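Local coordinates for DSBA-like thioredoxin domain-containing protein (Pseudomonas aeruginosa PAO1, PDB 5HFI) that probably acts as a cytosolic disulfide reductase of the thioredoxin superfamily and binds glutathione, at residues 131-136 against 151-156; 182-187 against 191-196. One frame throughout, in Å; residues are numbered along the deposited sequence.

Contact 1: residues 131-136 against 151-156; sequences AERPVL and EAFDAC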
ATOM      1  N   ALA A 131       0.238   9.160  -9.227  1.00 10.86           N
ATOM      2  CA  ALA A 131       1.122   8.692 -10.281  1.00 11.92           C
ATOM      3  C   ALA A 131       2.074   9.773 -10.769  1.00 17.08           C
ATOM      4  O   ALA A 131       2.944   9.484 -11.597  1.00 16.64           O
ATOM      5  CB  ALA A 131       0.308   8.164 -11.464  1.00 18.56           C
ATOM      6  N   GLU A 132       1.937  11.001 -10.281  1.00 12.44           N
ATOM      7  CA  GLU A 132       2.746  12.107 -10.769  1.00 12.42           C
ATOM      8  C   GLU A 132       3.879  12.414  -9.801  1.00 11.09           C
ATOM      9  O   GLU A 132       3.686  12.452  -8.581  1.00 10.85           O
ATOM     10  CB  GLU A 132       1.893  13.354 -11.009  1.00 15.06           C
ATOM     11  CG  GLU A 132       0.949  13.212 -12.195  1.00 30.41           C
ATOM     12  CD  GLU A 132       0.138  14.465 -12.453  1.00 46.78           C
ATOM     13  OE1 GLU A 132       0.001  15.286 -11.521  1.00 45.38           O
ATOM     14  OE2 GLU A 132      -0.360  14.629 -13.591  1.00 54.10           O
ATOM     15  N   ARG A 133       5.066  12.626 -10.364  1.00 12.04           N
ATOM     16  CA  ARG A 133       6.253  12.845  -9.547  1.00 11.04           C
ATOM     17  C   ARG A 133       6.144  14.038  -8.599  1.00 14.62           C
ATOM     18  O   ARG A 133       6.560  13.893  -7.436  1.00  9.82           O
ATOM     19  CB  ARG A 133       7.472  12.972 -10.470  1.00 12.06           C
ATOM     20  CG  ARG A 133       8.715  13.557  -9.845  1.00 14.03           C
ATOM     21  CD  ARG A 133       9.824  13.607 -10.887  1.00 20.14           C
ATOM     22  NE  ARG A 133      11.154  13.621 -10.288  1.00 17.08           N
ATOM     23  CZ  ARG A 133      11.769  14.726  -9.880  1.00 20.65           C
ATOM     24  NH1 ARG A 133      11.160  15.900 -10.001  1.00 19.77           N
ATOM     25  NH2 ARG A 133      12.982  14.663  -9.341  1.00 21.15           N
ATOM     26  N   PRO A 134       5.620  15.211  -8.996  1.00 11.54           N
ATOM     27  CA  PRO A 134       5.524  16.316  -8.022  1.00 13.27           C
ATOM     28  C   PRO A 134       4.651  15.996  -6.822  1.00 13.20           C
ATOM     29  O   PRO A 134       4.953  16.442  -5.709  1.00 10.47           O
ATOM     30  CB  PRO A 134       4.936  17.469  -8.849  1.00 19.40           C
ATOM     31  CG  PRO A 134       5.254  17.136 -10.250  1.00 26.54           C
ATOM     32  CD  PRO A 134       5.209  15.647 -10.344  1.00 13.59           C
ATOM     33  N   VAL A 135       3.570  15.239  -7.018  1.00 10.40           N
ATOM     34  CA  VAL A 135       2.714  14.868  -5.896  1.00  9.35           C
ATOM     35  C   VAL A 135       3.468  13.973  -4.920  1.00  7.98           C
ATOM     36  O   VAL A 135       3.396  14.161  -3.701  1.00  8.29           O
ATOM     37  CB  VAL A 135       1.429  14.193  -6.412  1.00 14.50           C
ATOM     38  CG1 VAL A 135       0.620  13.619  -5.255  1.00 10.85           C
ATOM     39  CG2 VAL A 135       0.596  15.186  -7.214  1.00 15.96           C
ATOM     40  N   LEU A 136       4.211  12.993  -5.436  1.00  7.46           N
ATOM     41  CA  LEU A 136       4.943  12.087  -4.557  1.00  6.61           C
ATOM     42  C   LEU A 136       6.083  12.805  -3.844  1.00  8.04           C
ATOM     43  O   LEU A 136       6.370  12.516  -2.676  1.00  7.26           O
ATOM     44  CB  LEU A 136       5.469  10.898  -5.359  1.00  6.49           C
ATOM     45  CG  LEU A 136       4.354  10.048  -5.976  1.00  7.91           C
ATOM     46  CD1 LEU A 136       4.930   9.009  -6.923  1.00  9.27           C
ATOM     47  CD2 LEU A 136       3.527   9.395  -4.874  1.00 11.09           C
ATOM     48  N   GLU A 151      16.108  12.482  -5.334  1.00 17.41           N
ATOM     49  CA  GLU A 151      17.105  11.617  -5.958  1.00 18.81           C
ATOM     50  C   GLU A 151      16.824  10.151  -5.666  1.00 17.76           C
ATOM     51  O   GLU A 151      16.979   9.302  -6.550  1.00 17.42           O
ATOM     52  CB  GLU A 151      18.512  11.982  -5.485  1.00 22.57           C
ATOM     53  CG  GLU A 151      19.019  13.330  -5.986  1.00 32.75           C
ATOM     54  CD  GLU A 151      18.290  14.512  -5.363  1.00 36.95           C
ATOM     55  OE1 GLU A 151      17.844  14.381  -4.199  1.00 38.12           O
ATOM     56  OE2 GLU A 151      18.170  15.561  -6.042  1.00 37.20           O
ATOM     57  N   ALA A 152      16.424   9.834  -4.431  1.00 17.59           N
ATOM     58  CA  ALA A 152      16.114   8.449  -4.089  1.00 17.06           C
ATOM     59  C   ALA A 152      14.917   7.937  -4.881  1.00 17.61           C
ATOM     60  O   ALA A 152      14.906   6.782  -5.323  1.00 14.20           O
ATOM     61  CB  ALA A 152      15.858   8.325  -2.587  1.00 17.79           C
ATOM     62  N   PHE A 153      13.901   8.781  -5.073  1.00 15.72           N
ATOM     63  CA  PHE A 153      12.729   8.364  -5.835  1.00 12.46           C
ATOM     64  C   PHE A 153      13.085   8.092  -7.290  1.00 14.68           C
ATOM     65  O   PHE A 153      12.641   7.096  -7.873  1.00 15.44           O
ATOM     66  CB  PHE A 153      11.630   9.423  -5.741  1.00 15.31           C
ATOM     67  CG  PHE A 153      10.474   9.174  -6.669  1.00 13.29           C
ATOM     68  CD1 PHE A 153       9.445   8.333  -6.288  1.00 13.03           C
ATOM     69  CD2 PHE A 153      10.407   9.795  -7.907  1.00 14.42           C
ATOM     70  CE1 PHE A 153       8.381   8.097  -7.128  1.00 15.01           C
ATOM     71  CE2 PHE A 153       9.342   9.567  -8.752  1.00 18.38           C
ATOM     72  CZ  PHE A 153       8.324   8.715  -8.359  1.00 13.23           C
ATOM     73  N   ASP A 154      13.870   8.979  -7.903  1.00 15.41           N
ATOM     74  CA  ASP A 154      14.246   8.762  -9.294  1.00 19.60           C
ATOM     75  C   ASP A 154      15.118   7.520  -9.436  1.00 22.09           C
ATOM     76  O   ASP A 154      14.992   6.771 -10.412  1.00 21.15           O
ATOM     77  CB  ASP A 154      14.951  10.000  -9.847  1.00 20.49           C
ATOM     78  CG  ASP A 154      14.057  11.234  -9.842  1.00 27.31           C
ATOM     79  OD1 ASP A 154      14.588  12.356  -9.697  1.00 28.32           O
ATOM     80  OD2 ASP A 154      12.822  11.085  -9.979  1.00 25.89           O
ATOM     81  N   ALA A 155      15.991   7.269  -8.455  1.00 18.41           N
ATOM     82  CA  ALA A 155      16.818   6.066  -8.494  1.00 18.66           C
ATOM     83  C   ALA A 155      15.979   4.806  -8.314  1.00 18.12           C
ATOM     84  O   ALA A 155      16.185   3.811  -9.018  1.00 19.50           O
ATOM     85  CB  ALA A 155      17.907   6.142  -7.425  1.00 18.82           C
ATOM     86  N   CYS A 156      15.029   4.826  -7.377  1.00 20.18           N
ATOM     87  CA  CYS A 156      14.202   3.648  -7.138  1.00 17.98           C
ATOM     88  C   CYS A 156      13.252   3.358  -8.292  1.00 21.75           C
ATOM     89  O   CYS A 156      12.819   2.211  -8.442  1.00 26.81           O
ATOM     90  CB  CYS A 156      13.399   3.816  -5.844  1.00 14.22           C
ATOM     91  SG  CYS A 156      14.387   3.690  -4.331  1.00 19.35           S
TER
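Arg133 and Asp154 form a salt bridge between helix 133-142 and helix 149-157. The guanidinium takes the carboxylate side-on, with one nitrogen for each oxygen. Arg133 NE donates to Asp154 OD2 at 3.1 Å, and the bond is almost straight at 173°. Arg133 NH2 reaches Asp154 OD1 at 2.8 Å and is a little more bent. Both oxygens use their syn lone pairs. The two flat groups lie 18° apart, close to coplanar, and the two hydrogen bonds together restrain their rotation. Both residues are exposed, so this is a surface ion pair.

Beneath it lies an apolar contact between buried side chains. One methyl of Leu136, CD1, meets the ring of Phe153 at CE1, 3.6 Å away, and lies nearly as close to CZ. The two side chains cross at about a right angle. Arg133 CG lies 4.2 Å from Phe153 CE2, so the aliphatic part of the arginine also touches the ring.

The Arg133 chain leaves the helix with CG opposite the backbone N (chi1 164°) and runs extended to NE, which carries the guanidinium across to the next helix. Glu132 is the N-cap residue of helix 133-142, and its O accepts from Leu136 N at 3.2 Å. Helix 96-109 also packs against this pair of helices: Pro97 touches Leu136, and Ala100 touches Phe153.

Contact 2: residues 182-187 against 191-196; sequences TFALER and LQVLDT
Phe183 and Leu194 help join the two arms of the beta hairpin made by strands 182-186 and 191-193, at one edge of the thioredoxin-fold sheet. Three backbone hydrogen bonds hold the arms. Leu194 N donates to Phe183 O at 2.8 Å. Leu185 and Gln192 form an antiparallel hydrogen-bonded pair, with Leu185 N to Gln192 O at 2.7 Å and Gln192 N to Leu185 O at 2.9 Å.

Apolar contacts lie on both faces. Ala184 CB meets Leu191 CD2 at 3.7 Å and also touches Val193 CG2. On the other face, Leu185 CB packs on Leu194 CD2. Helix 203-215 covers Leu194 through Trp206 and Phe209. Strand 8-13 pairs with the other edge of 182-186, and its Tyr11 stacks on the Phe183 ring.

Polar groups lie near both ends. Arg187 NH1 is 3.0 Å from Gln192 OE1. At the other end, a water accepts from Phe183 N, donates to Leu194 O and is hydrogen-bonded to Thr196 OG1. With OG1 anti to the carbonyl carbon (chi1 -59°), Thr196 also places this oxygen in the plane of the Phe183 ring, at its edge, 3.3 Å from CD2.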
ATOM      1  N   THR A 182      -2.357  -9.347   0.834  1.00 11.85           N
ATOM      2  CA  THR A 182      -1.965 -10.677   1.288  1.00 14.22           C
ATOM      3  C   THR A 182      -0.920 -10.526   2.381  1.00 14.93           C
ATOM      4  O   THR A 182       0.100  -9.860   2.178  1.00 10.82           O
ATOM      5  CB  THR A 182      -1.419 -11.532   0.137  1.00 14.47           C
ATOM      6  OG1 THR A 182      -2.453 -11.765  -0.829  1.00 16.94           O
ATOM      7  CG2 THR A 182      -0.912 -12.870   0.657  1.00 16.99           C
ATOM      8  N   PHE A 183      -1.183 -11.127   3.538  1.00 10.78           N
ATOM      9  CA  PHE A 183      -0.254 -11.147   4.659  1.00 14.03           C
ATOM     10  C   PHE A 183       0.263 -12.564   4.867  1.00 14.18           C
ATOM     11  O   PHE A 183      -0.513 -13.525   4.851  1.00 15.64           O
ATOM     12  CB  PHE A 183      -0.919 -10.661   5.951  1.00 11.84           C
ATOM     13  CG  PHE A 183      -1.128  -9.174   6.016  1.00 11.65           C
ATOM     14  CD1 PHE A 183      -0.092  -8.333   6.386  1.00 14.59           C
ATOM     15  CD2 PHE A 183      -2.367  -8.621   5.740  1.00 17.17           C
ATOM     16  CE1 PHE A 183      -0.284  -6.963   6.464  1.00 19.13           C
ATOM     17  CE2 PHE A 183      -2.566  -7.250   5.818  1.00 14.13           C
ATOM     18  CZ  PHE A 183      -1.522  -6.423   6.179  1.00 15.04           C
ATOM     19  N   ALA A 184       1.571 -12.690   5.076  1.00 12.38           N
ATOM     20  CA  ALA A 184       2.178 -13.989   5.327  1.00 14.66           C
ATOM     21  C   ALA A 184       3.177 -13.859   6.466  1.00 18.43           C
ATOM     22  O   ALA A 184       3.997 -12.938   6.472  1.00 18.01           O
ATOM     23  CB  ALA A 184       2.865 -14.540   4.072  1.00 14.52           C
ATOM     24  N   LEU A 185       3.099 -14.779   7.421  1.00 15.01           N
ATOM     25  CA  LEU A 185       3.960 -14.774   8.596  1.00 16.46           C
ATOM     26  C   LEU A 185       5.099 -15.763   8.390  1.00 23.76           C
ATOM     27  O   LEU A 185       4.862 -16.922   8.032  1.00 20.44           O
ATOM     28  CB  LEU A 185       3.154 -15.137   9.846  1.00 23.46           C
ATOM     29  CG  LEU A 185       3.603 -14.602  11.205  1.00 29.45           C
ATOM     30  CD1 LEU A 185       3.790 -13.094  11.162  1.00 24.96           C
ATOM     31  CD2 LEU A 185       2.585 -14.982  12.271  1.00 29.61           C
ATOM     32  N   GLU A 186       6.331 -15.308   8.604  1.00 18.39           N
ATOM     33  CA  GLU A 186       7.509 -16.154   8.462  1.00 20.79           C
ATOM     34  C   GLU A 186       8.113 -16.435   9.830  1.00 24.19           C
ATOM     35  O   GLU A 186       8.432 -15.503  10.576  1.00 28.48           O
ATOM     36  CB  GLU A 186       8.562 -15.517   7.554  1.00 28.66           C
ATOM     37  CG  GLU A 186       9.770 -16.426   7.345  1.00 38.43           C
ATOM     38  CD  GLU A 186      10.842 -15.813   6.468  1.00 46.53           C
ATOM     39  OE1 GLU A 186      10.951 -14.569   6.434  1.00 45.35           O
ATOM     40  OE2 GLU A 186      11.583 -16.580   5.816  1.00 54.01           O
ATOM     41  N   ARG A 187       8.280 -17.716  10.145  1.00 29.11           N
ATOM     42  CA  ARG A 187       8.865 -18.132  11.413  1.00 29.58           C
ATOM     43  C   ARG A 187      10.244 -18.744  11.202  1.00 34.24           C
ATOM     44  O   ARG A 187      10.362 -19.874  10.727  1.00 38.03           O
ATOM     45  CB  ARG A 187       7.951 -19.131  12.124  1.00 37.53           C
ATOM     46  CG  ARG A 187       6.541 -18.622  12.353  1.00 43.11           C
ATOM     47  CD  ARG A 187       5.581 -19.742  12.715  1.00 49.45           C
ATOM     48  NE  ARG A 187       4.463 -19.252  13.517  1.00 50.87           N
ATOM     49  CZ  ARG A 187       3.309 -18.831  13.013  1.00 47.58           C
ATOM     50  NH1 ARG A 187       3.116 -18.834  11.701  1.00 41.00           N
ATOM     51  NH2 ARG A 187       2.348 -18.402  13.822  1.00 47.19           N
ATOM     52  N   LEU A 191       6.760 -20.226   6.029  1.00 26.03           N
ATOM     53  CA  LEU A 191       5.829 -19.175   5.632  1.00 19.80           C
ATOM     54  C   LEU A 191       4.391 -19.660   5.757  1.00 18.74           C
ATOM     55  O   LEU A 191       4.063 -20.761   5.304  1.00 21.96           O
ATOM     56  CB  LEU A 191       6.100 -18.720   4.195  1.00 24.70           C
ATOM     57  CG  LEU A 191       6.943 -17.456   4.022  1.00 30.78           C
ATOM     58  CD1 LEU A 191       7.510 -17.384   2.617  1.00 35.62           C
ATOM     59  CD2 LEU A 191       6.121 -16.222   4.319  1.00 32.01           C
ATOM     60  N   GLN A 192       3.536 -18.832   6.358  1.00 18.19           N
ATOM     61  CA  GLN A 192       2.123 -19.146   6.550  1.00 18.87           C
ATOM     62  C   GLN A 192       1.289 -17.938   6.150  1.00 20.22           C
ATOM     63  O   GLN A 192       1.459 -16.851   6.712  1.00 16.29           O
ATOM     64  CB  GLN A 192       1.842 -19.535   8.005  1.00 21.26           C
ATOM     65  CG  GLN A 192       0.373 -19.714   8.330  1.00 22.33           C
ATOM     66  CD  GLN A 192       0.143 -20.094   9.784  1.00 35.92           C
ATOM     67  OE1 GLN A 192       1.046 -20.593  10.456  1.00 44.93           O
ATOM     68  NE2 GLN A 192      -1.070 -19.862  10.275  1.00 42.39           N
ATOM     69  N   VAL A 193       0.388 -18.126   5.192  1.00 16.54           N
ATOM     70  CA  VAL A 193      -0.472 -17.037   4.740  1.00 15.19           C
ATOM     71  C   VAL A 193      -1.631 -16.886   5.718  1.00 16.32           C
ATOM     72  O   VAL A 193      -2.239 -17.879   6.135  1.00 18.24           O
ATOM     73  CB  VAL A 193      -0.963 -17.293   3.307  1.00 15.19           C
ATOM     74  CG1 VAL A 193      -2.116 -16.369   2.955  1.00 14.11           C
ATOM     75  CG2 VAL A 193       0.188 -17.109   2.324  1.00 16.33           C
ATOM     76  N   LEU A 194      -1.928 -15.647   6.101  1.00 15.51           N
ATOM     77  CA  LEU A 194      -2.920 -15.364   7.129  1.00 20.95           C
ATOM     78  C   LEU A 194      -4.282 -15.049   6.523  1.00 16.76           C
ATOM     79  O   LEU A 194      -4.404 -14.693   5.347  1.00 18.62           O
ATOM     80  CB  LEU A 194      -2.463 -14.203   8.019  1.00 19.16           C
ATOM     81  CG  LEU A 194      -1.044 -14.316   8.584  1.00 16.56           C
ATOM     82  CD1 LEU A 194      -0.718 -13.138   9.485  1.00 16.63           C
ATOM     83  CD2 LEU A 194      -0.872 -15.614   9.346  1.00 20.10           C
ATOM     84  N   ASP A 195      -5.315 -15.177   7.360  1.00 18.56           N
ATOM     85  CA  ASP A 195      -6.699 -14.925   6.956  1.00 19.15           C
ATOM     86  C   ASP A 195      -6.986 -13.436   7.135  1.00 18.25           C
ATOM     87  O   ASP A 195      -7.558 -12.989   8.131  1.00 19.51           O
ATOM     88  CB  ASP A 195      -7.654 -15.796   7.765  1.00 22.01           C
ATOM     89  CG  ASP A 195      -9.101 -15.666   7.314  1.00 27.85           C
ATOM     90  OD1 ASP A 195      -9.974 -16.311   7.934  1.00 33.41           O
ATOM     91  OD2 ASP A 195      -9.374 -14.929   6.343  1.00 29.07           O
ATOM     92  N   THR A 196      -6.586 -12.657   6.127  1.00 17.22           N
ATOM     93  CA  THR A 196      -6.726 -11.206   6.209  1.00 19.66           C
ATOM     94  C   THR A 196      -8.191 -10.785   6.234  1.00 19.97           C
ATOM     95  O   THR A 196      -8.561  -9.861   6.967  1.00 17.40           O
ATOM     96  CB  THR A 196      -5.998 -10.542   5.042  1.00 22.23           C
ATOM     97  OG1 THR A 196      -4.614 -10.909   5.074  1.00 22.37           O
ATOM     98  CG2 THR A 196      -6.115  -9.021   5.130  1.00 23.36           C
TER
HETATM   99  O   HOH W   1      -3.503 -12.888   3.474  1.00 13.80           O

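Contact 1 comes first along the chain and contact 2 follows it, and both belong to the DSBA-like thioredoxin domain. Their centres are 30 Å apart, with the chain's centre between them, and their nearest atoms are about 20 Å apart. They share no helix or strand. Contact 1 joins two helices of the helical region between strands 37-42 and 182-186, away from the glutathione site. Contact 2 lies in the mixed sheet, with 191-193 as an outermost strand. Its Thr196 side chain is about 6 Å from bound glutathione. One contact thus holds helices of the inserted helical part together, and the other builds the edge of the thioredoxin-fold sheet, as in DsbA-like proteins.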